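Local atomic coordinates of neurogenic locus protein delta (Drosophila melanogaster, PDB entry 7ALK), a protein that acts as a ligand for the Notch receptor and is required for the correct separation of neural and epidermal cell lineages. Residues R7-S12 against E155-V160; L106-W111 against Q128-Q133; C60-V65 against F94-S99; G21-G26 against G33-S38. All coordinates share one frame; numbering follows the deposited sequence.

In the fold
All four contacts lie in the C2-like domain of this C2-DSL-EGF fragment. Contact 1 belongs to one antiparallel sheet and contact 2 to the other. The sheets pack on each other; the centres of contacts 1 and 2 are about 11 Å apart, and they meet where Phe-11 CE1 comes 3.6 Å from Ala-110 CB. Tyr-156 of contact 1 and Val-132 of contact 2 both have side chains about 4 Å from the same N-linked sugar. Contact 3 sets strand 63-72 of one sheet against strand 92-95 of the other; it touches contact 1 through Phe-96 CZ and Val-160 CG1, 3.8 Å apart. Contact 4, a disulfide-bonded loop, touches none of them: its nearest atoms are about 7 Å from contact 2, and its centre about 36 Å from that of contact 3.

Contact 1 of 4, residues R7-S12 against E155-V160; sequences RLKYFS and EYDFRV
Lys-9 reaches between Glu-155 and Asp-157, the residues that bury most here, and links them in a chain of alternating charges that ends at Arg-7. A bend at chi3 (-62°) turns the end of the lysine chain so that NZ meets Glu-155 OE2 at 3.0 Å, from above the carboxylate plane, while Asp-157 OD1 is 3.6 Å from NZ in a longer salt bridge. OD1 has a further partner in the hydroxyl of Thr-144. The other oxygen, OD2, presents its anti lone pair to Arg-7 NH2 at 2.9 Å; the guanidinium and carboxylate planes stand steeply turned, 74° apart, and the arginine also makes a cation-pi contact with Trp-142. A leucine at Lys-9 would probably leave Glu-155 OE2 without its mate and Asp-157 with Arg-7 as its remaining cation in this network. Beneath these charges the backbones pair directly: Arg-7 N bonds to Asp-157 O at 2.8 Å and Lys-9 N to Glu-155 O at 2.9 Å. Tyr-10 N adds a weak bond to that same carbonyl. Lys-9 and Tyr-10 thus both face Glu-155, a classic beta bulge between antiparallel strands of the C2-like domain.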
loop_
_atom_site.group_PDB
_atom_site.type_symbol
_atom_site.label_atom_id
_atom_site.label_comp_id
_atom_site.label_asym_id
_atom_site.label_seq_id
_atom_site.Cartn_x
_atom_site.Cartn_y
_atom_site.Cartn_z
ATOM N N ARG A 7 -5.578 0.997 5.220
ATOM C CA ARG A 7 -5.329 0.848 6.650
ATOM C C ARG A 7 -6.570 1.285 7.418
ATOM O O ARG A 7 -6.881 2.478 7.478
ATOM C CB ARG A 7 -4.108 1.657 7.082
ATOM C CG ARG A 7 -3.873 1.655 8.584
ATOM C CD ARG A 7 -2.581 2.369 8.946
ATOM N NE ARG A 7 -2.603 3.772 8.556
ATOM C CZ ARG A 7 -1.555 4.582 8.621
ATOM N NH1 ARG A 7 -0.380 4.158 9.056
ATOM N NH2 ARG A 7 -1.688 5.849 8.240
ATOM N N LEU A 8 -7.273 0.320 8.002
ATOM C CA LEU A 8 -8.406 0.635 8.857
ATOM C C LEU A 8 -7.913 1.167 10.196
ATOM O O LEU A 8 -6.943 0.658 10.765
ATOM C CB LEU A 8 -9.271 -0.606 9.068
ATOM C CG LEU A 8 -9.551 -1.457 7.829
ATOM C CD1 LEU A 8 -10.089 -2.820 8.231
ATOM C CD2 LEU A 8 -10.523 -0.748 6.901
ATOM N N LYS A 9 -8.584 2.200 10.702
ATOM C CA LYS A 9 -8.190 2.833 11.955
ATOM C C LYS A 9 -9.213 2.613 13.062
ATOM O O LYS A 9 -8.896 1.984 14.075
ATOM C CB LYS A 9 -7.943 4.333 11.738
ATOM C CG LYS A 9 -6.839 4.631 10.734
ATOM C CD LYS A 9 -6.320 6.055 10.876
ATOM C CE LYS A 9 -7.411 7.075 10.609
ATOM N NZ LYS A 9 -6.917 8.472 10.766
ATOM N N TYR A 10 -10.438 3.112 12.902
ATOM C CA TYR A 10 -11.436 3.022 13.961
ATOM C C TYR A 10 -12.808 2.741 13.371
ATOM O O TYR A 10 -13.236 3.420 12.433
ATOM C CB TYR A 10 -11.479 4.313 14.786
ATOM C CG TYR A 10 -12.165 4.163 16.124
ATOM C CD1 TYR A 10 -11.455 3.758 17.248
ATOM C CD2 TYR A 10 -13.520 4.433 16.268
ATOM C CE1 TYR A 10 -12.075 3.622 18.475
ATOM C CE2 TYR A 10 -14.148 4.301 17.492
ATOM C CZ TYR A 10 -13.421 3.895 18.592
ATOM O OH TYR A 10 -14.039 3.761 19.814
ATOM N N PHE A 11 -13.486 1.739 13.921
ATOM C CA PHE A 11 -14.890 1.480 13.639
ATOM C C PHE A 11 -15.690 1.772 14.899
ATOM O O PHE A 11 -15.362 1.263 15.975
ATOM C CB PHE A 11 -15.112 0.035 13.186
ATOM C CG PHE A 11 -16.530 -0.262 12.787
ATOM C CD1 PHE A 11 -17.034 0.199 11.580
ATOM C CD2 PHE A 11 -17.358 -0.998 13.616
ATOM C CE1 PHE A 11 -18.338 -0.070 11.209
ATOM C CE2 PHE A 11 -18.664 -1.271 13.249
ATOM C CZ PHE A 11 -19.153 -0.806 12.044
ATOM N N SER A 12 -16.725 2.596 14.770
ATOM C CA SER A 12 -17.486 3.092 15.910
ATOM C C SER A 12 -18.897 2.520 15.872
ATOM O O SER A 12 -19.612 2.689 14.880
ATOM C CB SER A 12 -17.527 4.621 15.911
ATOM O OG SER A 12 -18.150 5.113 17.083
ATOM N N GLU A 155 -13.337 4.690 9.996
ATOM C CA GLU A 155 -12.261 5.588 9.603
ATOM C C GLU A 155 -11.105 4.775 9.035
ATOM O O GLU A 155 -10.747 3.725 9.578
ATOM C CB GLU A 155 -11.789 6.427 10.793
ATOM C CG GLU A 155 -10.907 7.604 10.421
ATOM C CD GLU A 155 -10.600 8.499 11.606
ATOM O OE1 GLU A 155 -11.252 8.335 12.660
ATOM O OE2 GLU A 155 -9.704 9.362 11.485
ATOM N N TYR A 156 -10.518 5.265 7.944
ATOM C CA TYR A 156 -9.513 4.499 7.221
ATOM C C TYR A 156 -8.593 5.442 6.459
ATOM O O TYR A 156 -8.937 6.595 6.186
ATOM C CB TYR A 156 -10.159 3.507 6.244
ATOM C CG TYR A 156 -11.108 4.165 5.265
ATOM C CD1 TYR A 156 -12.418 4.455 5.622
ATOM C CD2 TYR A 156 -10.685 4.511 3.987
ATOM C CE1 TYR A 156 -13.283 5.063 4.734
ATOM C CE2 TYR A 156 -11.544 5.119 3.091
ATOM C CZ TYR A 156 -12.842 5.392 3.470
ATOM O OH TYR A 156 -13.701 5.998 2.584
ATOM N N ASP A 157 -7.413 4.928 6.118
ATOM C CA ASP A 157 -6.473 5.593 5.229
ATOM C C ASP A 157 -6.189 4.688 4.037
ATOM O O ASP A 157 -6.202 3.459 4.157
ATOM C CB ASP A 157 -5.153 5.933 5.939
ATOM C CG ASP A 157 -5.361 6.688 7.236
ATOM O OD1 ASP A 157 -6.424 7.320 7.399
ATOM O OD2 ASP A 157 -4.454 6.651 8.094
ATOM N N PHE A 158 -5.929 5.298 2.883
ATOM C CA PHE A 158 -5.652 4.534 1.674
ATOM C C PHE A 158 -4.634 5.280 0.825
ATOM O O PHE A 158 -4.617 6.514 0.792
ATOM C CB PHE A 158 -6.927 4.268 0.862
ATOM C CG PHE A 158 -7.631 5.516 0.404
ATOM C CD1 PHE A 158 -8.504 6.187 1.245
ATOM C CD2 PHE A 158 -7.426 6.013 -0.873
ATOM C CE1 PHE A 158 -9.154 7.332 0.823
ATOM C CE2 PHE A 158 -8.074 7.157 -1.301
ATOM C CZ PHE A 158 -8.938 7.817 -0.452
ATOM N N ARG A 159 -3.788 4.517 0.134
ATOM C CA ARG A 159 -2.779 5.092 -0.745
ATOM C C ARG A 159 -2.248 4.007 -1.670
ATOM O O ARG A 159 -2.492 2.815 -1.470
ATOM C CB ARG A 159 -1.629 5.718 0.049
ATOM C CG ARG A 159 -0.701 4.694 0.677
ATOM C CD ARG A 159 0.446 5.359 1.411
ATOM N NE ARG A 159 1.385 4.379 1.942
ATOM C CZ ARG A 159 2.429 4.677 2.702
ATOM N NH1 ARG A 159 2.703 5.927 3.039
ATOM N NH2 ARG A 159 3.220 3.698 3.131
ATOM N N VAL A 160 -1.514 4.443 -2.692
ATOM C CA VAL A 160 -0.780 3.560 -3.590
ATOM C C VAL A 160 0.677 3.997 -3.588
ATOM O O VAL A 160 0.972 5.182 -3.781
ATOM C CB VAL A 160 -1.344 3.585 -5.023
ATOM C CG1 VAL A 160 -0.783 2.422 -5.832
ATOM C CG2 VAL A 160 -2.853 3.546 -5.005
#

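Contact 2 of 4, residues L106-W111 against Q128-Q133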
loop_
_atom_site.group_PDB
_atom_site.type_symbol
_atom_site.label_atom_id
_atom_site.label_comp_id
_atom_site.label_asym_id
_atom_site.label_seq_id
_atom_site.Cartn_x
_atom_site.Cartn_y
_atom_site.Cartn_z
ATOM N N LEU A 106 -13.679 0.607 -4.788
ATOM C CA LEU A 106 -13.425 -0.095 -3.540
ATOM C C LEU A 106 -14.725 -0.306 -2.778
ATOM O O LEU A 106 -15.566 0.595 -2.706
ATOM C CB LEU A 106 -12.426 0.684 -2.673
ATOM C CG LEU A 106 -12.096 0.142 -1.283
ATOM C CD1 LEU A 106 -11.222 -1.096 -1.390
ATOM C CD2 LEU A 106 -11.412 1.213 -0.448
ATOM N N ILE A 107 -14.884 -1.503 -2.215
ATOM C CA ILE A 107 -16.015 -1.841 -1.359
ATOM C C ILE A 107 -15.470 -2.308 -0.018
ATOM O O ILE A 107 -14.585 -3.171 0.030
ATOM C CB ILE A 107 -16.909 -2.929 -1.983
ATOM C CG1 ILE A 107 -17.026 -2.738 -3.495
ATOM C CG2 ILE A 107 -18.284 -2.924 -1.336
ATOM C CD1 ILE A 107 -17.575 -3.950 -4.214
ATOM N N VAL A 108 -15.993 -1.740 1.065
ATOM C CA VAL A 108 -15.611 -2.119 2.421
ATOM C C VAL A 108 -16.884 -2.359 3.217
ATOM O O VAL A 108 -17.709 -1.449 3.366
ATOM C CB VAL A 108 -14.740 -1.051 3.102
ATOM C CG1 VAL A 108 -14.435 -1.456 4.533
ATOM C CG2 VAL A 108 -13.453 -0.833 2.322
ATOM N N GLU A 109 -17.045 -3.577 3.728
ATOM C CA GLU A 109 -18.220 -3.966 4.493
ATOM C C GLU A 109 -17.805 -4.333 5.911
ATOM O O GLU A 109 -16.818 -5.050 6.107
ATOM C CB GLU A 109 -18.936 -5.152 3.842
ATOM C CG GLU A 109 -19.516 -4.877 2.467
ATOM C CD GLU A 109 -20.008 -6.142 1.790
ATOM O OE1 GLU A 109 -19.477 -7.230 2.100
ATOM O OE2 GLU A 109 -20.927 -6.053 0.950
ATOM N N ALA A 110 -18.555 -3.839 6.891
ATOM C CA ALA A 110 -18.414 -4.255 8.279
ATOM C C ALA A 110 -19.540 -5.225 8.608
ATOM O O ALA A 110 -20.715 -4.916 8.385
ATOM C CB ALA A 110 -18.447 -3.052 9.223
ATOM N N TRP A 111 -19.181 -6.395 9.130
ATOM C CA TRP A 111 -20.132 -7.480 9.324
ATOM C C TRP A 111 -20.121 -7.963 10.766
ATOM O O TRP A 111 -19.084 -7.965 11.433
ATOM C CB TRP A 111 -19.826 -8.667 8.405
ATOM C CG TRP A 111 -20.330 -8.504 7.014
ATOM C CD1 TRP A 111 -19.765 -7.763 6.021
ATOM C CD2 TRP A 111 -21.502 -9.105 6.452
ATOM N NE1 TRP A 111 -20.513 -7.863 4.874
ATOM C CE2 TRP A 111 -21.586 -8.681 5.112
ATOM C CE3 TRP A 111 -22.489 -9.959 6.954
ATOM C CZ2 TRP A 111 -22.618 -9.080 4.267
ATOM C CZ3 TRP A 111 -23.512 -10.355 6.113
ATOM C CH2 TRP A 111 -23.569 -9.916 4.784
ATOM N N GLN A 128 -22.479 -2.302 8.041
ATOM C CA GLN A 128 -22.317 -1.106 7.229
ATOM C C GLN A 128 -21.597 -1.467 5.939
ATOM O O GLN A 128 -20.777 -2.387 5.904
ATOM C CB GLN A 128 -21.538 -0.017 7.978
ATOM C CG GLN A 128 -21.484 1.320 7.254
ATOM C CD GLN A 128 -20.631 2.344 7.972
ATOM O OE1 GLN A 128 -20.314 2.188 9.150
ATOM N NE2 GLN A 128 -20.254 3.399 7.262
ATOM N N ARG A 129 -21.913 -0.726 4.877
ATOM C CA ARG A 129 -21.276 -0.884 3.577
ATOM C C ARG A 129 -20.911 0.488 3.032
ATOM O O ARG A 129 -21.732 1.409 3.067
ATOM C CB ARG A 129 -22.196 -1.613 2.593
ATOM C CG ARG A 129 -21.616 -1.764 1.198
ATOM C CD ARG A 129 -22.687 -2.184 0.210
ATOM N NE ARG A 129 -23.394 -3.375 0.660
ATOM C CZ ARG A 129 -23.189 -4.592 0.178
ATOM N NH1 ARG A 129 -22.313 -4.813 -0.789
ATOM N NH2 ARG A 129 -23.876 -5.614 0.680
ATOM N N LEU A 130 -19.684 0.623 2.532
ATOM C CA LEU A 130 -19.218 1.872 1.950
ATOM C C LEU A 130 -18.547 1.597 0.613
ATOM O O LEU A 130 -17.904 0.560 0.423
ATOM C CB LEU A 130 -18.251 2.609 2.893
ATOM C CG LEU A 130 -16.927 1.947 3.279
ATOM C CD1 LEU A 130 -15.797 2.357 2.345
ATOM C CD2 LEU A 130 -16.578 2.280 4.719
ATOM N N LEU A 131 -18.706 2.539 -0.315
ATOM C CA LEU A 131 -18.123 2.457 -1.648
ATOM C C LEU A 131 -17.253 3.683 -1.887
ATOM O O LEU A 131 -17.700 4.816 -1.680
ATOM C CB LEU A 131 -19.205 2.364 -2.731
ATOM C CG LEU A 131 -19.857 1.011 -3.043
ATOM C CD1 LEU A 131 -20.647 0.465 -1.859
ATOM C CD2 LEU A 131 -20.742 1.118 -4.278
ATOM N N VAL A 132 -16.016 3.456 -2.323
ATOM C CA VAL A 132 -15.069 4.524 -2.627
ATOM C C VAL A 132 -14.553 4.290 -4.041
ATOM O O VAL A 132 -13.833 3.316 -4.290
ATOM C CB VAL A 132 -13.908 4.580 -1.625
ATOM C CG1 VAL A 132 -13.015 5.775 -1.917
ATOM C CG2 VAL A 132 -14.437 4.643 -0.204
ATOM N N GLN A 133 -14.911 5.184 -4.962
ATOM C CA GLN A 133 -14.551 5.051 -6.375
ATOM C C GLN A 133 -14.080 6.420 -6.857
ATOM O O GLN A 133 -14.900 7.314 -7.086
ATOM C CB GLN A 133 -15.737 4.542 -7.188
ATOM C CG GLN A 133 -15.522 4.529 -8.690
ATOM C CD GLN A 133 -16.501 3.622 -9.415
ATOM O OE1 GLN A 133 -16.789 2.512 -8.966
ATOM N NE2 GLN A 133 -17.018 4.092 -10.545
#
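Val-108 and Leu-130 meet at the middle of the hairpin, lying side by side and pointing the same way, with Val-108 CB 3.6 Å from Leu-130 CD1. With chi1 at 62°, Leu-130 CG sits between its own backbone N and carbonyl carbon, which carries CG and CD1 across to the valine. On this same face Leu-106 CB rests 4.3 Å from Val-132 CB, and Ala-110 stands across from Gln-128, whose OE1 is bonded to the hydroxyl of Thr-152. On the other face Ile-107 CG2 lies 4.2 Å from Leu-131 CD1, and Glu-109 stands beside Arg-129. Those two charged groups are close, with the carboxylate over one face of the guanidinium and the planes nearly perpendicular, but the fine geometry of that salt bridge is doubtful. Trp-111 NE1 donates to Glu-109 OE1 at 3.0 Å, coming from above the carboxylate plane, and probably helps fix the rotation of the acid.

A ladder of backbone bonds sets these side chains opposite one another. Val-108 N bonds to Leu-130 O at 3.1 Å, and Leu-130 N returns the bond to Val-108 O at 3.0 Å; Ala-110 and Gln-128 repeat the exchange.

Strand 124-135 is one of the two edge strands of its four-stranded sheet within this chain, while strand 103-113 pairs on its other edge with strand 40-48, by backbone bonds of Ile-107 with Cys-46, Glu-109 with Arg-44 and Trp-111 with Arg-42. The Val-108 and Leu-130 face packs on strands 3-12 and 153-161 of the opposing sheet, where Leu-6 and Leu-154 receive it.

Contact 3 of 4, residues C60-V65 against F94-S99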
loop_
_atom_site.group_PDB
_atom_site.type_symbol
_atom_site.label_atom_id
_atom_site.label_comp_id
_atom_site.label_asym_id
_atom_site.label_seq_id
_atom_site.Cartn_x
_atom_site.Cartn_y
_atom_site.Cartn_z
ATOM N N CYS A 60 -13.936 -8.421 -8.219
ATOM C CA CYS A 60 -12.876 -7.718 -7.498
ATOM C C CYS A 60 -11.553 -8.053 -8.174
ATOM O O CYS A 60 -10.911 -9.061 -7.877
ATOM C CB CYS A 60 -12.867 -8.112 -6.026
ATOM S SG CYS A 60 -14.459 -7.947 -5.182
ATOM N N THR A 61 -11.138 -7.187 -9.102
ATOM C CA THR A 61 -9.964 -7.481 -9.918
ATOM C C THR A 61 -8.674 -7.446 -9.106
ATOM O O THR A 61 -7.710 -8.135 -9.455
ATOM C CB THR A 61 -9.877 -6.502 -11.089
ATOM O OG1 THR A 61 -9.417 -5.229 -10.616
ATOM C CG2 THR A 61 -11.243 -6.331 -11.743
ATOM N N TYR A 62 -8.629 -6.657 -8.034
ATOM C CA TYR A 62 -7.421 -6.583 -7.221
ATOM C C TYR A 62 -7.423 -7.583 -6.070
ATOM O O TYR A 62 -6.397 -8.220 -5.806
ATOM C CB TYR A 62 -7.233 -5.168 -6.668
ATOM C CG TYR A 62 -6.924 -4.118 -7.712
ATOM C CD1 TYR A 62 -5.617 -3.875 -8.112
ATOM C CD2 TYR A 62 -7.938 -3.363 -8.289
ATOM C CE1 TYR A 62 -5.328 -2.912 -9.061
ATOM C CE2 TYR A 62 -7.659 -2.398 -9.239
ATOM C CZ TYR A 62 -6.353 -2.178 -9.621
ATOM O OH TYR A 62 -6.071 -1.219 -10.567
ATOM N N GLY A 63 -8.543 -7.735 -5.373
ATOM C CA GLY A 63 -8.587 -8.658 -4.255
ATOM C C GLY A 63 -9.948 -8.652 -3.590
ATOM O O GLY A 63 -10.728 -7.702 -3.717
ATOM N N ASP A 64 -10.213 -9.747 -2.862
ATOM C CA ASP A 64 -11.451 -9.953 -2.104
ATOM C C ASP A 64 -11.034 -10.520 -0.744
ATOM O O ASP A 64 -11.110 -11.725 -0.496
ATOM C CB ASP A 64 -12.412 -10.880 -2.849
ATOM C CG ASP A 64 -13.744 -11.046 -2.137
ATOM O OD1 ASP A 64 -13.967 -10.377 -1.105
ATOM O OD2 ASP A 64 -14.571 -11.851 -2.614
ATOM N N VAL A 65 -10.591 -9.634 0.144
ATOM C CA VAL A 65 -10.006 -10.023 1.424
ATOM C C VAL A 65 -11.097 -10.128 2.481
ATOM O O VAL A 65 -11.995 -9.280 2.562
ATOM C CB VAL A 65 -8.913 -9.024 1.846
ATOM C CG1 VAL A 65 -8.362 -9.375 3.219
ATOM C CG2 VAL A 65 -7.796 -9.005 0.819
ATOM N N PHE A 94 -3.063 -4.809 -1.570
ATOM C CA PHE A 94 -3.454 -5.410 -2.842
ATOM C C PHE A 94 -2.386 -5.097 -3.881
ATOM O O PHE A 94 -2.394 -4.004 -4.470
ATOM C CB PHE A 94 -4.819 -4.888 -3.303
ATOM C CG PHE A 94 -5.900 -5.005 -2.268
ATOM C CD1 PHE A 94 -6.103 -4.000 -1.336
ATOM C CD2 PHE A 94 -6.724 -6.117 -2.236
ATOM C CE1 PHE A 94 -7.103 -4.108 -0.387
ATOM C CE2 PHE A 94 -7.724 -6.230 -1.292
ATOM C CZ PHE A 94 -7.913 -5.225 -0.366
ATOM N N PRO A 95 -1.452 -6.005 -4.144
ATOM C CA PRO A 95 -0.375 -5.708 -5.089
ATOM C C PRO A 95 -0.823 -5.866 -6.535
ATOM O O PRO A 95 -1.835 -6.497 -6.842
ATOM C CB PRO A 95 0.696 -6.743 -4.729
ATOM C CG PRO A 95 -0.095 -7.916 -4.255
ATOM C CD PRO A 95 -1.320 -7.353 -3.563
ATOM N N PHE A 96 -0.036 -5.269 -7.429
ATOM C CA PHE A 96 -0.261 -5.382 -8.862
ATOM C C PHE A 96 1.085 -5.468 -9.568
ATOM O O PHE A 96 2.137 -5.195 -8.983
ATOM C CB PHE A 96 -1.100 -4.212 -9.401
ATOM C CG PHE A 96 -0.619 -2.856 -8.963
ATOM C CD1 PHE A 96 -1.090 -2.281 -7.795
ATOM C CD2 PHE A 96 0.281 -2.141 -9.737
ATOM C CE1 PHE A 96 -0.657 -1.030 -7.395
ATOM C CE2 PHE A 96 0.715 -0.888 -9.343
ATOM C CZ PHE A 96 0.247 -0.333 -8.170
ATOM N N SER A 97 1.045 -5.866 -10.840
ATOM C CA SER A 97 2.248 -6.014 -11.650
ATOM C C SER A 97 2.193 -5.190 -12.930
ATOM O O SER A 97 3.066 -5.342 -13.792
ATOM C CB SER A 97 2.485 -7.490 -11.988
ATOM O OG SER A 97 2.638 -8.264 -10.811
ATOM N N PHE A 98 1.195 -4.328 -13.075
ATOM C CA PHE A 98 1.022 -3.480 -14.244
ATOM C C PHE A 98 1.161 -2.018 -13.831
ATOM O O PHE A 98 1.433 -1.699 -12.670
ATOM C CB PHE A 98 -0.335 -3.738 -14.904
ATOM C CG PHE A 98 -1.464 -3.905 -13.924
ATOM C CD1 PHE A 98 -2.116 -2.800 -13.403
ATOM C CD2 PHE A 98 -1.867 -5.167 -13.518
ATOM C CE1 PHE A 98 -3.153 -2.949 -12.498
ATOM C CE2 PHE A 98 -2.902 -5.323 -12.613
ATOM C CZ PHE A 98 -3.546 -4.212 -12.103
ATOM N N SER A 99 0.975 -1.125 -14.797
ATOM C CA SER A 99 0.969 0.299 -14.494
ATOM C C SER A 99 -0.288 0.644 -13.707
ATOM O O SER A 99 -1.384 0.188 -14.045
ATOM C CB SER A 99 1.038 1.117 -15.781
ATOM O OG SER A 99 2.117 0.697 -16.598
#
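Tyr-62 OH is the polar side-chain atom at this meeting, and it lies in the plane of the Phe-98 ring, at the ring's edge, 3.9 Å from Phe-98 CE1; no hydrogen bond joins segments 60-65 and 94-99. The carbon edge of the tyrosine touches as well, with CE1 3.8 Å from Phe-98 CZ and 4.4 Å from Phe-96 CB, which comes to the tyrosine edge near its plane. Phe-96 CB also lies over one face of the Phe-98 ring, toward its rim, and the Tyr-62 ring lies almost parallel to that of His-49.

At the other end, with CG anti to its carbonyl carbon (chi1 -52°), Phe-94 turns a ring edge to Gly-63, whose CA lies near the ring plane 3.7 Å from Phe-94 CD2. A side chain on Gly-63 would point toward Phe-94 and run into its ring. Val-65 CG2 comes obliquely to Phe-94 CE2 at 3.5 Å, and Val-45 and Leu-47 add further apolar contacts to the ring. Cutting Phe-94 back to an alanine is likely to open a gap beside Gly-63 and leave Val-65 CG2 without its ring neighbour.

Tyr-62 and Gly-63 both face Leu-47, a classic beta bulge at the start of strand 63-72. With backbone polar groups bonded to other strands, Phe-94 to Phe-4 and Val-65 to Val-45, the two segments meet here through apolar and aromatic contacts.

Contact 4 of 4, residues G21-G26 against G33-S38; sequences GRCCSG and GKCLGS
A disulfide-bonded loop of the C2-like domain, between strands 3-12 and 40-48, is closed here by Cys-23 and Cys-35, with no regular secondary structure on either side. Their SG atoms are joined at 2.0 Å, and the S-S torsion of 91° gives the bond a right-handed twist close to the relaxed value. Each sulfur lies 3.0 Å from the CB of the other cysteine. Arg-17 packs against Cys-23, and Ser-28, from the loop between the segments, against Cys-35.

Farther along, Ser-25 leans on the backbone of 36-38. Its OG, anti to the backbone N (chi1 -165°), is directed across the gap and donates a weak hydrogen bond to Leu-36 O at 3.1 Å. The same hydroxyl sits 3.5 Å from Gly-37 CA, where any side chain would collide with it; the backbone angles of Gly-37 also favour a glycine. Beside this, Cys-24 CB approaches Ser-38 O at 4.1 Å, while the Cys-24 sulfur is bonded to Cys-39, the residue directly following the segment.

Adjacent Cys-23 and Cys-24 therefore tie one segment to Cys-35 and Cys-39, between which lies Leu-36, the partner of Ser-25. Against these covalent links the single weak hydrogen bond counts for little: the shape of this partly buried loop contact rests chiefly on its disulfides, which probably limit how far it can flex while short side chains and glycines let the backbones come close.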
loop_
_atom_site.group_PDB
_atom_site.type_symbol
_atom_site.label_atom_id
_atom_site.label_comp_id
_atom_site.label_asym_id
_atom_site.label_seq_id
_atom_site.Cartn_x
_atom_site.Cartn_y
_atom_site.Cartn_z
ATOM N N GLY A 21 -31.126 -1.132 11.799
ATOM C CA GLY A 21 -31.497 -0.506 13.051
ATOM C C GLY A 21 -31.515 -1.453 14.235
ATOM O O GLY A 21 -31.264 -1.018 15.367
ATOM N N ARG A 22 -31.804 -2.731 14.002
ATOM C CA ARG A 22 -31.875 -3.707 15.079
ATOM C C ARG A 22 -30.473 -3.935 15.656
ATOM O O ARG A 22 -29.495 -3.305 15.251
ATOM C CB ARG A 22 -32.508 -5.001 14.566
ATOM C CG ARG A 22 -32.978 -5.975 15.648
ATOM C CD ARG A 22 -33.784 -7.125 15.067
ATOM N NE ARG A 22 -33.463 -8.391 15.716
ATOM C CZ ARG A 22 -34.343 -9.146 16.359
ATOM N NH1 ARG A 22 -35.614 -8.792 16.465
ATOM N NH2 ARG A 22 -33.938 -10.286 16.913
ATOM N N CYS A 23 -30.372 -4.834 16.627
ATOM C CA CYS A 23 -29.105 -5.139 17.269
ATOM C C CYS A 23 -28.546 -6.461 16.759
ATOM O O CYS A 23 -29.291 -7.364 16.369
ATOM C CB CYS A 23 -29.263 -5.186 18.787
ATOM S SG CYS A 23 -29.502 -3.562 19.522
ATOM N N CYS A 24 -27.216 -6.561 16.771
ATOM C CA CYS A 24 -26.551 -7.750 16.248
ATOM C C CYS A 24 -26.869 -8.980 17.087
ATOM O O CYS A 24 -27.061 -10.077 16.545
ATOM C CB CYS A 24 -25.043 -7.514 16.188
ATOM S SG CYS A 24 -24.581 -5.814 15.777
ATOM N N SER A 25 -26.930 -8.823 18.410
ATOM C CA SER A 25 -27.238 -9.955 19.275
ATOM C C SER A 25 -28.722 -10.296 19.254
ATOM O O SER A 25 -29.092 -11.444 19.523
ATOM C CB SER A 25 -26.779 -9.664 20.702
ATOM O OG SER A 25 -26.756 -10.845 21.486
ATOM N N GLY A 26 -29.576 -9.324 18.947
ATOM C CA GLY A 26 -30.989 -9.575 18.762
ATOM C C GLY A 26 -31.839 -9.556 20.013
ATOM O O GLY A 26 -32.994 -9.995 19.958
ATOM N N GLY A 33 -33.616 1.011 26.170
ATOM C CA GLY A 33 -33.515 0.713 24.756
ATOM C C GLY A 33 -32.186 0.090 24.385
ATOM O O GLY A 33 -32.030 -0.446 23.283
ATOM N N LYS A 34 -31.221 0.158 25.300
ATOM C CA LYS A 34 -29.907 -0.420 25.056
ATOM C C LYS A 34 -30.014 -1.934 24.892
ATOM O O LYS A 34 -30.980 -2.569 25.322
ATOM C CB LYS A 34 -28.951 -0.074 26.198
ATOM C CG LYS A 34 -28.870 1.415 26.508
ATOM C CD LYS A 34 -28.262 2.199 25.353
ATOM C CE LYS A 34 -26.808 1.817 25.129
ATOM N NZ LYS A 34 -26.140 2.722 24.156
ATOM N N CYS A 35 -28.999 -2.513 24.262
ATOM C CA CYS A 35 -29.020 -3.918 23.882
ATOM C C CYS A 35 -28.029 -4.718 24.721
ATOM O O CYS A 35 -27.316 -4.184 25.575
ATOM C CB CYS A 35 -28.729 -4.071 22.390
ATOM S SG CYS A 35 -30.211 -3.968 21.374
ATOM N N LEU A 36 -27.995 -6.024 24.461
ATOM C CA LEU A 36 -27.211 -6.966 25.252
ATOM C C LEU A 36 -26.575 -7.982 24.319
ATOM O O LEU A 36 -27.290 -8.719 23.633
ATOM C CB LEU A 36 -28.088 -7.676 26.287
ATOM C CG LEU A 36 -28.787 -6.813 27.338
ATOM C CD1 LEU A 36 -29.919 -7.586 28.000
ATOM C CD2 LEU A 36 -27.789 -6.319 28.370
ATOM N N GLY A 37 -25.245 -8.031 24.295
ATOM C CA GLY A 37 -24.553 -9.046 23.523
ATOM C C GLY A 37 -23.417 -8.536 22.660
ATOM O O GLY A 37 -22.560 -9.318 22.236
ATOM N N SER A 38 -23.412 -7.229 22.380
ATOM C CA SER A 38 -22.386 -6.575 21.570
ATOM C C SER A 38 -22.354 -7.108 20.141
ATOM O O SER A 38 -23.079 -8.047 19.797
ATOM C CB SER A 38 -21.006 -6.720 22.221
ATOM O OG SER A 38 -20.502 -8.036 22.071
#